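Local coordinates for protein butyrophilin subfamily 1 member A1 (PDB 4HH8) that probably takes part in milk-fat droplet secretion and in restraining T-cell proliferation, here as its two-domain extracellular immunoglobulin region, at residues A32-C36 with I122-K126; R50-E54 with S103-E107; P58-L62 with R80-V84. The protein carries 1 engineered substitution. All blocks are in the same frame, centred on the assembly; numbering follows the deposited sequence.

Interaction 1: A32-C36 with I122-K126; sequences AELPC and IVHLK
V123 reaches from segment 122-126 toward L34, P35 and C36 and has the largest share of this contact. Its CB points at the opposing strand and its two methyls part to different neighbours. CG1 stands anti to the backbone N (chi1 -163°). This puts it against the root of the L34 side chain, with L34 CB at 4.1 Å from V123 CG1, and against the proline ring, with P35 CD also at 4.1 Å. The valine and proline side chains cross at about a right angle. CG2 goes the other way, toward the sulfur. V123 CG2 lies 3.4 Å from C36 SG, and P35 O approaches the same methyl at 3.5 Å.

The two strands come from the two sheets of the immunoglobulin V-set sandwich. Their axes pass 7.6 Å apart and run nearly antiparallel, at 163°, so one strand lies over the other across the core. C36 is also bonded to C110, the disulfide that ties the two sheets together in this fold. V123 therefore packs against one side of that bridge.

Further along, L125 takes over. Its CG is anti to the backbone N (chi1 -176°), and CD1 is the branch that meets segment 32-36. A32 CB sits 3.9 Å from L125 CD1. L34 CD1 reaches the same L125 CD1 at 4.2 Å, and those two leucines cross at about a right angle. Y108 touches both L34 and L125 from the neighbouring strand 106-114. I24 of strand 24-27 touches V123, and A26 of the same strand touches L125.

Interaction 2: R50-E54 with S103-E107; sequences RWFRE and SDDGE
R53 turns its guanidinium end-on to the backbone carbonyl of S103. NH1 and NH2 both donate to that one oxygen, each at 3.0 Å from S103 O. The oxygen lies in the guanidinium plane, though neither N-H is straight (147° and 148°). The paired donation to one atom probably limits rotation of the guanidinium. The arginine chain bends at chi3 (84°), and R53 CG passes 3.9 Å from E107 O on the way. D104 O lies over one face of the guanidinium, toward its rim. D105 O is also near, 2.9 Å from R53 NH2, but the angle is too poor for a bond.

G106 lies beside this end of R53. Its backbone angles would jam a CB against D105 O, and a CB would also crowd R53 NH2, so glycine suits the site. D104 turns its carboxylate to R80 in a salt bridge. The carbonyl of D104 takes a hydrogen bond from the Y108 hydroxyl, four residues on, which is the tyrosine corner of Greek-key beta sandwiches.

Within the V-set domain the arginine follows the end of strand 48-52. It spans to the 3-10 turn leading into strand 106-114, the neighbour of 48-52 in the same sheet.

Interaction 3: P58-L62 with R80-V84; sequences PAVFL and RVSLV. Unlike the reference sequence in segment 58-62: L62 (reference Val).
V60 and F61 meet V81 from a classic beta bulge, where two successive residues both face W51 of the adjacent strand. At the bulge the V60 carbonyl lies close to V81. V60 O lies 3.5 Å from V81 CG2, and V60 CG1 meets V81 CG1 at 4.1 Å with the two valines crossing at about a right angle. V81 CG2 stands between its backbone N and carbonyl carbon, the crowded position. From there it also reaches the phenylalanine.

With chi1 at 176°, the F61 side chain swings away from its own backbone N, and the ring reaches strand 81-85. V81 CG2 comes at the ring edge, 3.8 Å from F61 CD1. The far end meets L83: F61 CZ is 3.7 Å from L83 CB, and F61 CE2 is 4.0 Å from L83 CD1. In between, CE1 passes S82 CA. The ring thus runs beside three residues of strand 81-85, in the sheet opposite its own, and V95 of that sheet also touches it. Cutting F61 back to an alanine is likely to open a gap between the V-set sheets and leave V81 CG2 and L83 CB without their aromatic neighbour.

Across the two segments the contact is mainly carbon against carbon, with the V60 carbonyl oxygen set against a V81 methyl. It holds by shape and burial, and its strength depends on close fit more than on bond direction.

All three contacts lie in the V-set domain. Interactions 1 and 3 are buried and apolar, and each joins one sheet of the sandwich to the other, interaction 1 at one half of the disulfide and interaction 3 through an aromatic ring. Interaction 2 is only partly buried. It is polar, and it works within one sheet and the turn that feeds it. Strand neighbours connect them: L125 N probably hydrogen-bonds to G106 O between interactions 1 and 2, and W51 N to F61 O between interactions 2 and 3. The D104-R80 salt bridge also joins interactions 2 and 3. Along the chain, interaction 3 is nested inside interaction 2, and interaction 2 inside interaction 1.

Interaction 1: A32-C36 with I122-K126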
ATOM      1  N   ALA A  32       8.067   3.449  -6.229  1.00 35.14           N
ATOM      2  CA  ALA A  32       8.649   2.688  -5.155  1.00 34.64           C
ATOM      3  C   ALA A  32       9.918   2.024  -5.637  1.00 34.05           C
ATOM      4  O   ALA A  32      10.055   1.691  -6.816  1.00 33.58           O
ATOM      5  CB  ALA A  32       7.695   1.632  -4.643  1.00 34.34           C
ATOM      6  N   GLU A  33      10.815   1.787  -4.693  1.00 33.36           N
ATOM      7  CA  GLU A  33      12.065   1.106  -4.955  1.00 33.38           C
ATOM      8  C   GLU A  33      12.117  -0.132  -4.111  1.00 32.06           C
ATOM      9  O   GLU A  33      11.893  -0.050  -2.912  1.00 32.79           O
ATOM     10  CB  GLU A  33      13.255   2.041  -4.672  1.00 33.57           C
ATOM     11  CG  GLU A  33      13.273   3.233  -5.695  1.00 36.44           C
ATOM     12  CD  GLU A  33      14.574   4.066  -5.641  1.00 40.32           C
ATOM     13  OE1 GLU A  33      15.571   3.595  -5.082  1.00 40.63           O
ATOM     14  OE2 GLU A  33      14.584   5.215  -6.125  1.00 43.34           O
ATOM     15  N   LEU A  34      12.398  -1.266  -4.758  1.00 31.27           N
ATOM     16  CA  LEU A  34      12.508  -2.578  -4.138  1.00 31.38           C
ATOM     17  C   LEU A  34      13.966  -3.005  -4.111  1.00 31.49           C
ATOM     18  O   LEU A  34      14.468  -3.510  -5.088  1.00 32.63           O
ATOM     19  CB  LEU A  34      11.710  -3.613  -4.909  1.00 29.98           C
ATOM     20  CG  LEU A  34      10.183  -3.583  -4.774  1.00 33.61           C
ATOM     21  CD1 LEU A  34       9.613  -2.171  -4.728  1.00 34.24           C
ATOM     22  CD2 LEU A  34       9.568  -4.371  -5.904  1.00 31.83           C
ATOM     23  N   PRO A  35      14.647  -2.819  -2.976  1.00 32.43           N
ATOM     24  CA  PRO A  35      16.115  -3.048  -2.923  1.00 32.77           C
ATOM     25  C   PRO A  35      16.436  -4.470  -2.562  1.00 34.97           C
ATOM     26  O   PRO A  35      15.626  -5.154  -1.933  1.00 36.26           O
ATOM     27  CB  PRO A  35      16.585  -2.090  -1.833  1.00 32.59           C
ATOM     28  CG  PRO A  35      15.258  -1.792  -0.956  1.00 34.58           C
ATOM     29  CD  PRO A  35      14.071  -2.403  -1.682  1.00 30.52           C
ATOM     30  N   CYS A  36      17.568  -4.950  -3.043  1.00 36.29           N
ATOM     31  CA  CYS A  36      18.168  -6.184  -2.575  1.00 37.98           C
ATOM     32  C   CYS A  36      19.671  -5.994  -2.751  1.00 38.80           C
ATOM     33  O   CYS A  36      20.110  -5.228  -3.624  1.00 39.28           O
ATOM     34  CB  CYS A  36      17.703  -7.386  -3.376  1.00 37.13           C
ATOM     35  SG  CYS A  36      16.036  -7.912  -3.041  1.00 41.63           S
ATOM     36  N   ILE A 122      13.451 -11.888  -0.683  1.00 40.38           N
ATOM     37  CA  ILE A 122      12.055 -11.511  -0.755  1.00 40.40           C
ATOM     38  C   ILE A 122      11.979 -10.043  -0.409  1.00 39.75           C
ATOM     39  O   ILE A 122      12.645  -9.608   0.518  1.00 40.08           O
ATOM     40  CB  ILE A 122      11.228 -12.357   0.258  1.00 40.63           C
ATOM     41  CG1 ILE A 122      11.123 -13.799  -0.245  1.00 42.33           C
ATOM     42  CG2 ILE A 122       9.823 -11.780   0.522  1.00 40.19           C
ATOM     43  CD1 ILE A 122      10.619 -14.801   0.784  1.00 43.13           C
ATOM     44  N   VAL A 123      11.220  -9.275  -1.188  1.00 39.37           N
ATOM     45  CA  VAL A 123      10.861  -7.895  -0.826  1.00 39.44           C
ATOM     46  C   VAL A 123       9.341  -7.788  -0.816  1.00 39.97           C
ATOM     47  O   VAL A 123       8.655  -8.295  -1.730  1.00 39.78           O
ATOM     48  CB  VAL A 123      11.403  -6.857  -1.837  1.00 40.39           C
ATOM     49  CG1 VAL A 123      11.396  -5.415  -1.238  1.00 40.60           C
ATOM     50  CG2 VAL A 123      12.782  -7.202  -2.281  1.00 39.73           C
ATOM     51  N   HIS A 124       8.802  -7.156   0.219  1.00 39.43           N
ATOM     52  CA  HIS A 124       7.370  -6.995   0.307  1.00 39.67           C
ATOM     53  C   HIS A 124       7.117  -5.571  -0.059  1.00 38.54           C
ATOM     54  O   HIS A 124       7.728  -4.692   0.513  1.00 38.55           O
ATOM     55  CB  HIS A 124       6.829  -7.303   1.714  1.00 39.92           C
ATOM     56  CG  HIS A 124       7.042  -8.723   2.147  1.00 42.79           C
ATOM     57  ND1 HIS A 124       6.260  -9.772   1.692  1.00 44.55           N
ATOM     58  CD2 HIS A 124       7.953  -9.272   2.993  1.00 45.14           C
ATOM     59  CE1 HIS A 124       6.672 -10.900   2.248  1.00 45.83           C
ATOM     60  NE2 HIS A 124       7.703 -10.626   3.037  1.00 47.72           N
ATOM     61  N   LEU A 125       6.278  -5.348  -1.071  1.00 37.38           N
ATOM     62  CA  LEU A 125       5.759  -4.013  -1.337  1.00 35.67           C
ATOM     63  C   LEU A 125       4.411  -3.836  -0.650  1.00 34.66           C
ATOM     64  O   LEU A 125       3.513  -4.642  -0.816  1.00 35.48           O
ATOM     65  CB  LEU A 125       5.611  -3.781  -2.839  1.00 35.72           C
ATOM     66  CG  LEU A 125       5.150  -2.358  -3.147  1.00 35.28           C
ATOM     67  CD1 LEU A 125       6.128  -1.332  -2.574  1.00 33.27           C
ATOM     68  CD2 LEU A 125       4.966  -2.181  -4.633  1.00 35.34           C
ATOM     69  N   LYS A 126       4.274  -2.799   0.156  1.00 34.54           N
ATOM     70  CA  LYS A 126       2.983  -2.492   0.776  1.00 33.63           C
ATOM     71  C   LYS A 126       2.483  -1.199   0.211  1.00 32.02           C
ATOM     72  O   LYS A 126       3.089  -0.193   0.455  1.00 31.76           O
ATOM     73  CB  LYS A 126       3.118  -2.316   2.299  1.00 33.82           C
ATOM     74  CG  LYS A 126       3.333  -3.610   3.093  1.00 37.57           C
ATOM     75  CD  LYS A 126       2.094  -4.431   3.156  1.00 40.33           C
ATOM     76  CE  LYS A 126       2.214  -5.458   4.229  1.00 43.28           C
ATOM     77  NZ  LYS A 126       0.944  -6.188   4.226  1.00 45.59           N
TER

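Interaction 2: R50-E54 with S103-E107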
ATOM      1  N   ARG A  50      17.028 -10.341 -11.611  1.00 32.60           N
ATOM      2  CA  ARG A  50      15.637 -10.607 -11.974  1.00 33.67           C
ATOM      3  C   ARG A  50      14.709 -10.300 -10.804  1.00 33.47           C
ATOM      4  O   ARG A  50      14.887 -10.852  -9.721  1.00 34.68           O
ATOM      5  CB  ARG A  50      15.453 -12.076 -12.368  1.00 33.11           C
ATOM      6  CG  ARG A  50      14.028 -12.427 -12.800  1.00 36.40           C
ATOM      7  CD  ARG A  50      13.795 -13.948 -12.995  1.00 37.18           C
ATOM      8  NE  ARG A  50      14.604 -14.434 -14.109  1.00 39.22           N
ATOM      9  CZ  ARG A  50      14.186 -14.594 -15.364  1.00 40.12           C
ATOM     10  NH1 ARG A  50      12.926 -14.329 -15.717  1.00 43.28           N
ATOM     11  NH2 ARG A  50      15.050 -15.020 -16.280  1.00 39.72           N
ATOM     12  N   TRP A  51      13.735  -9.432 -10.996  1.00 32.81           N
ATOM     13  CA  TRP A  51      12.669  -9.308 -10.000  1.00 33.13           C
ATOM     14  C   TRP A  51      11.426  -9.961 -10.575  1.00 33.45           C
ATOM     15  O   TRP A  51      11.127  -9.808 -11.763  1.00 31.84           O
ATOM     16  CB  TRP A  51      12.393  -7.843  -9.675  1.00 33.16           C
ATOM     17  CG  TRP A  51      13.222  -7.260  -8.594  1.00 35.15           C
ATOM     18  CD1 TRP A  51      12.810  -6.936  -7.354  1.00 36.42           C
ATOM     19  CD2 TRP A  51      14.603  -6.892  -8.669  1.00 38.58           C
ATOM     20  NE1 TRP A  51      13.838  -6.381  -6.641  1.00 38.72           N
ATOM     21  CE2 TRP A  51      14.952  -6.344  -7.428  1.00 39.28           C
ATOM     22  CE3 TRP A  51      15.555  -6.911  -9.696  1.00 44.88           C
ATOM     23  CZ2 TRP A  51      16.229  -5.865  -7.142  1.00 43.71           C
ATOM     24  CZ3 TRP A  51      16.836  -6.434  -9.425  1.00 49.28           C
ATOM     25  CH2 TRP A  51      17.158  -5.916  -8.141  1.00 47.62           C
ATOM     26  N   PHE A  52      10.713 -10.727  -9.756  1.00 35.12           N
ATOM     27  CA  PHE A  52       9.504 -11.383 -10.232  1.00 36.75           C
ATOM     28  C   PHE A  52       8.501 -11.534  -9.105  1.00 38.90           C
ATOM     29  O   PHE A  52       8.823 -11.323  -7.922  1.00 38.53           O
ATOM     30  CB  PHE A  52       9.827 -12.730 -10.908  1.00 35.99           C
ATOM     31  CG  PHE A  52      10.411 -13.780  -9.983  1.00 37.62           C
ATOM     32  CD1 PHE A  52       9.588 -14.734  -9.388  1.00 36.17           C
ATOM     33  CD2 PHE A  52      11.782 -13.830  -9.734  1.00 39.35           C
ATOM     34  CE1 PHE A  52      10.093 -15.707  -8.556  1.00 37.48           C
ATOM     35  CE2 PHE A  52      12.318 -14.807  -8.913  1.00 39.91           C
ATOM     36  CZ  PHE A  52      11.464 -15.768  -8.321  1.00 39.45           C
ATOM     37  N   ARG A  53       7.282 -11.907  -9.470  1.00 41.58           N
ATOM     38  CA  ARG A  53       6.245 -12.087  -8.481  1.00 44.07           C
ATOM     39  C   ARG A  53       5.940 -13.564  -8.311  1.00 46.89           C
ATOM     40  O   ARG A  53       6.611 -14.263  -7.550  1.00 47.67           O
ATOM     41  CB  ARG A  53       5.033 -11.249  -8.852  1.00 43.64           C
ATOM     42  CG  ARG A  53       5.277  -9.784  -8.520  1.00 41.81           C
ATOM     43  CD  ARG A  53       4.142  -8.901  -8.829  1.00 39.53           C
ATOM     44  NE  ARG A  53       3.148  -8.879  -7.770  1.00 40.55           N
ATOM     45  CZ  ARG A  53       2.094  -8.070  -7.782  1.00 40.72           C
ATOM     46  NH1 ARG A  53       1.911  -7.247  -8.801  1.00 40.73           N
ATOM     47  NH2 ARG A  53       1.202  -8.099  -6.808  1.00 40.20           N
ATOM     48  N   GLU A  54       4.976 -14.062  -9.066  1.00 50.51           N
ATOM     49  CA  GLU A  54       4.561 -15.444  -8.912  1.00 53.48           C
ATOM     50  C   GLU A  54       5.364 -16.373  -9.836  1.00 54.39           C
ATOM     51  O   GLU A  54       5.874 -17.392  -9.374  1.00 55.36           O
ATOM     52  CB  GLU A  54       3.031 -15.564  -9.046  1.00 54.15           C
ATOM     53  CG  GLU A  54       2.297 -15.305  -7.693  1.00 57.19           C
ATOM     54  CD  GLU A  54       1.151 -14.276  -7.779  1.00 63.38           C
ATOM     55  OE1 GLU A  54       0.201 -14.480  -8.586  1.00 66.52           O
ATOM     56  OE2 GLU A  54       1.191 -13.260  -7.028  1.00 64.33           O
ATOM     57  N   SER A 103      -2.805  -2.987  -7.298  1.00 33.63           N
ATOM     58  CA  SER A 103      -2.416  -4.319  -7.804  1.00 33.73           C
ATOM     59  C   SER A 103      -0.917  -4.653  -7.675  1.00 32.83           C
ATOM     60  O   SER A 103      -0.540  -5.832  -7.734  1.00 32.62           O
ATOM     61  CB  SER A 103      -2.815  -4.446  -9.278  1.00 34.50           C
ATOM     62  OG  SER A 103      -2.303  -3.323  -9.987  1.00 35.99           O
ATOM     63  N   ASP A 104      -0.065  -3.632  -7.502  1.00 32.17           N
ATOM     64  CA  ASP A 104       1.367  -3.834  -7.267  1.00 31.39           C
ATOM     65  C   ASP A 104       1.699  -4.332  -5.857  1.00 33.04           C
ATOM     66  O   ASP A 104       2.828  -4.798  -5.602  1.00 32.66           O
ATOM     67  CB  ASP A 104       2.126  -2.537  -7.515  1.00 31.24           C
ATOM     68  CG  ASP A 104       2.072  -2.115  -8.957  1.00 30.61           C
ATOM     69  OD1 ASP A 104       2.092  -3.022  -9.827  1.00 31.65           O
ATOM     70  OD2 ASP A 104       2.037  -0.900  -9.219  1.00 27.84           O
ATOM     71  N   ASP A 105       0.734  -4.228  -4.938  1.00 33.22           N
ATOM     72  CA  ASP A 105       0.905  -4.728  -3.559  1.00 34.17           C
ATOM     73  C   ASP A 105       1.182  -6.225  -3.540  1.00 34.34           C
ATOM     74  O   ASP A 105       0.532  -6.981  -4.259  1.00 33.99           O
ATOM     75  CB  ASP A 105      -0.384  -4.480  -2.781  1.00 34.78           C
ATOM     76  CG  ASP A 105      -0.209  -4.653  -1.291  1.00 36.55           C
ATOM     77  OD1 ASP A 105      -0.092  -3.637  -0.586  1.00 38.98           O
ATOM     78  OD2 ASP A 105      -0.183  -5.798  -0.821  1.00 39.99           O
ATOM     79  N   GLY A 106       2.150  -6.643  -2.729  1.00 34.32           N
ATOM     80  CA  GLY A 106       2.436  -8.062  -2.557  1.00 34.45           C
ATOM     81  C   GLY A 106       3.910  -8.392  -2.428  1.00 35.18           C
ATOM     82  O   GLY A 106       4.757  -7.519  -2.215  1.00 35.09           O
ATOM     83  N   GLU A 107       4.205  -9.666  -2.599  1.00 36.12           N
ATOM     84  CA  GLU A 107       5.542 -10.228  -2.400  1.00 37.26           C
ATOM     85  C   GLU A 107       6.291 -10.219  -3.722  1.00 36.94           C
ATOM     86  O   GLU A 107       5.755 -10.625  -4.765  1.00 37.31           O
ATOM     87  CB  GLU A 107       5.406 -11.680  -1.907  1.00 37.41           C
ATOM     88  CG  GLU A 107       6.736 -12.361  -1.579  1.00 42.64           C
ATOM     89  CD  GLU A 107       6.593 -13.881  -1.332  1.00 48.50           C
ATOM     90  OE1 GLU A 107       6.421 -14.260  -0.142  1.00 47.91           O
ATOM     91  OE2 GLU A 107       6.627 -14.678  -2.329  1.00 49.26           O
TER

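Interaction 3: P58-L62 with R80-V84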
ATOM      1  N   PRO A  58       7.191 -14.560 -17.213  1.00 47.26           N
ATOM      2  CA  PRO A  58       7.834 -13.255 -17.401  1.00 45.11           C
ATOM      3  C   PRO A  58       8.002 -12.519 -16.070  1.00 43.79           C
ATOM      4  O   PRO A  58       7.229 -12.744 -15.131  1.00 42.56           O
ATOM      5  CB  PRO A  58       6.880 -12.505 -18.324  1.00 45.30           C
ATOM      6  CG  PRO A  58       5.690 -13.407 -18.556  1.00 45.32           C
ATOM      7  CD  PRO A  58       5.772 -14.543 -17.616  1.00 46.60           C
ATOM      8  N   ALA A  59       9.040 -11.675 -16.006  1.00 42.27           N
ATOM      9  CA  ALA A  59       9.503 -11.071 -14.770  1.00 40.61           C
ATOM     10  C   ALA A  59       8.981  -9.651 -14.669  1.00 39.46           C
ATOM     11  O   ALA A  59       8.494  -9.097 -15.647  1.00 38.93           O
ATOM     12  CB  ALA A  59      11.029 -11.074 -14.722  1.00 41.14           C
ATOM     13  N   VAL A  60       9.045  -9.090 -13.461  1.00 37.40           N
ATOM     14  CA  VAL A  60       8.789  -7.676 -13.242  1.00 34.75           C
ATOM     15  C   VAL A  60       9.903  -6.854 -13.916  1.00 34.36           C
ATOM     16  O   VAL A  60       9.638  -5.829 -14.553  1.00 33.92           O
ATOM     17  CB  VAL A  60       8.726  -7.375 -11.707  1.00 35.03           C
ATOM     18  CG1 VAL A  60       8.683  -5.864 -11.422  1.00 32.61           C
ATOM     19  CG2 VAL A  60       7.545  -8.058 -11.112  1.00 31.31           C
ATOM     20  N   PHE A  61      11.147  -7.300 -13.736  1.00 33.51           N
ATOM     21  CA  PHE A  61      12.324  -6.614 -14.257  1.00 32.71           C
ATOM     22  C   PHE A  61      13.441  -7.644 -14.480  1.00 33.59           C
ATOM     23  O   PHE A  61      13.648  -8.576 -13.668  1.00 32.79           O
ATOM     24  CB  PHE A  61      12.796  -5.458 -13.361  1.00 32.41           C
ATOM     25  CG  PHE A  61      14.065  -4.815 -13.854  1.00 32.40           C
ATOM     26  CD1 PHE A  61      14.025  -3.790 -14.792  1.00 28.74           C
ATOM     27  CD2 PHE A  61      15.295  -5.294 -13.455  1.00 29.52           C
ATOM     28  CE1 PHE A  61      15.204  -3.233 -15.291  1.00 31.28           C
ATOM     29  CE2 PHE A  61      16.470  -4.754 -13.973  1.00 31.07           C
ATOM     30  CZ  PHE A  61      16.427  -3.720 -14.887  1.00 29.32           C
ATOM     31  N   LEU A  62      14.099  -7.528 -15.626  1.00 33.73           N
ATOM     32  CA  LEU A  62      15.181  -8.433 -15.968  1.00 35.71           C
ATOM     33  C   LEU A  62      16.335  -7.683 -16.638  1.00 36.32           C
ATOM     34  O   LEU A  62      16.152  -6.992 -17.652  1.00 36.92           O
ATOM     35  CB  LEU A  62      14.692  -9.618 -16.808  1.00 35.44           C
ATOM     36  CG  LEU A  62      15.752 -10.680 -17.113  1.00 38.96           C
ATOM     37  CD1 LEU A  62      16.417 -11.251 -15.842  1.00 39.20           C
ATOM     38  CD2 LEU A  62      15.224 -11.834 -18.034  1.00 41.10           C
ATOM     39  N   ARG A  80       7.532   0.904 -17.049  1.00 40.35           N
ATOM     40  CA  ARG A  80       7.415   1.581 -15.736  1.00 39.32           C
ATOM     41  C   ARG A  80       8.443   1.057 -14.716  1.00 38.65           C
ATOM     42  O   ARG A  80       8.398   1.424 -13.547  1.00 38.50           O
ATOM     43  CB  ARG A  80       5.967   1.498 -15.199  1.00 39.13           C
ATOM     44  CG  ARG A  80       5.335   0.106 -15.240  1.00 39.97           C
ATOM     45  CD  ARG A  80       3.788   0.086 -14.967  1.00 42.37           C
ATOM     46  NE  ARG A  80       3.499   0.576 -13.636  1.00 40.84           N
ATOM     47  CZ  ARG A  80       3.062  -0.147 -12.609  1.00 41.75           C
ATOM     48  NH1 ARG A  80       2.730  -1.439 -12.722  1.00 40.81           N
ATOM     49  NH2 ARG A  80       2.895   0.477 -11.457  1.00 39.81           N
ATOM     50  N   VAL A  81       9.364   0.205 -15.170  1.00 37.71           N
ATOM     51  CA  VAL A  81      10.408  -0.370 -14.308  1.00 37.33           C
ATOM     52  C   VAL A  81      11.802   0.009 -14.789  1.00 37.08           C
ATOM     53  O   VAL A  81      12.033   0.169 -15.989  1.00 37.97           O
ATOM     54  CB  VAL A  81      10.331  -1.920 -14.212  1.00 37.03           C
ATOM     55  CG1 VAL A  81       9.026  -2.363 -13.581  1.00 36.77           C
ATOM     56  CG2 VAL A  81      10.499  -2.573 -15.594  1.00 36.95           C
ATOM     57  N   SER A  82      12.726   0.162 -13.846  1.00 36.29           N
ATOM     58  CA  SER A  82      14.119   0.508 -14.137  1.00 35.10           C
ATOM     59  C   SER A  82      15.006   0.140 -12.967  1.00 34.99           C
ATOM     60  O   SER A  82      14.560   0.099 -11.833  1.00 34.75           O
ATOM     61  CB  SER A  82      14.299   2.003 -14.501  1.00 35.09           C
ATOM     62  OG  SER A  82      13.983   2.862 -13.415  1.00 33.61           O
ATOM     63  N   LEU A  83      16.281  -0.083 -13.262  1.00 34.87           N
ATOM     64  CA  LEU A  83      17.242  -0.535 -12.295  1.00 34.10           C
ATOM     65  C   LEU A  83      17.803   0.680 -11.629  1.00 34.84           C
ATOM     66  O   LEU A  83      18.206   1.621 -12.309  1.00 35.18           O
ATOM     67  CB  LEU A  83      18.379  -1.267 -13.014  1.00 33.95           C
ATOM     68  CG  LEU A  83      19.409  -1.970 -12.137  1.00 31.70           C
ATOM     69  CD1 LEU A  83      18.734  -2.995 -11.213  1.00 25.83           C
ATOM     70  CD2 LEU A  83      20.455  -2.592 -13.041  1.00 31.75           C
ATOM     71  N   VAL A  84      17.791   0.677 -10.300  1.00 35.06           N
ATOM     72  CA  VAL A  84      18.564   1.645  -9.521  1.00 36.08           C
ATOM     73  C   VAL A  84      19.932   0.998  -9.217  1.00 36.90           C
ATOM     74  O   VAL A  84      20.007  -0.117  -8.679  1.00 36.80           O
ATOM     75  CB  VAL A  84      17.845   2.063  -8.238  1.00 35.80           C
ATOM     76  CG1 VAL A  84      18.701   3.099  -7.440  1.00 36.97           C
ATOM     77  CG2 VAL A  84      16.463   2.628  -8.566  1.00 34.70           C
TER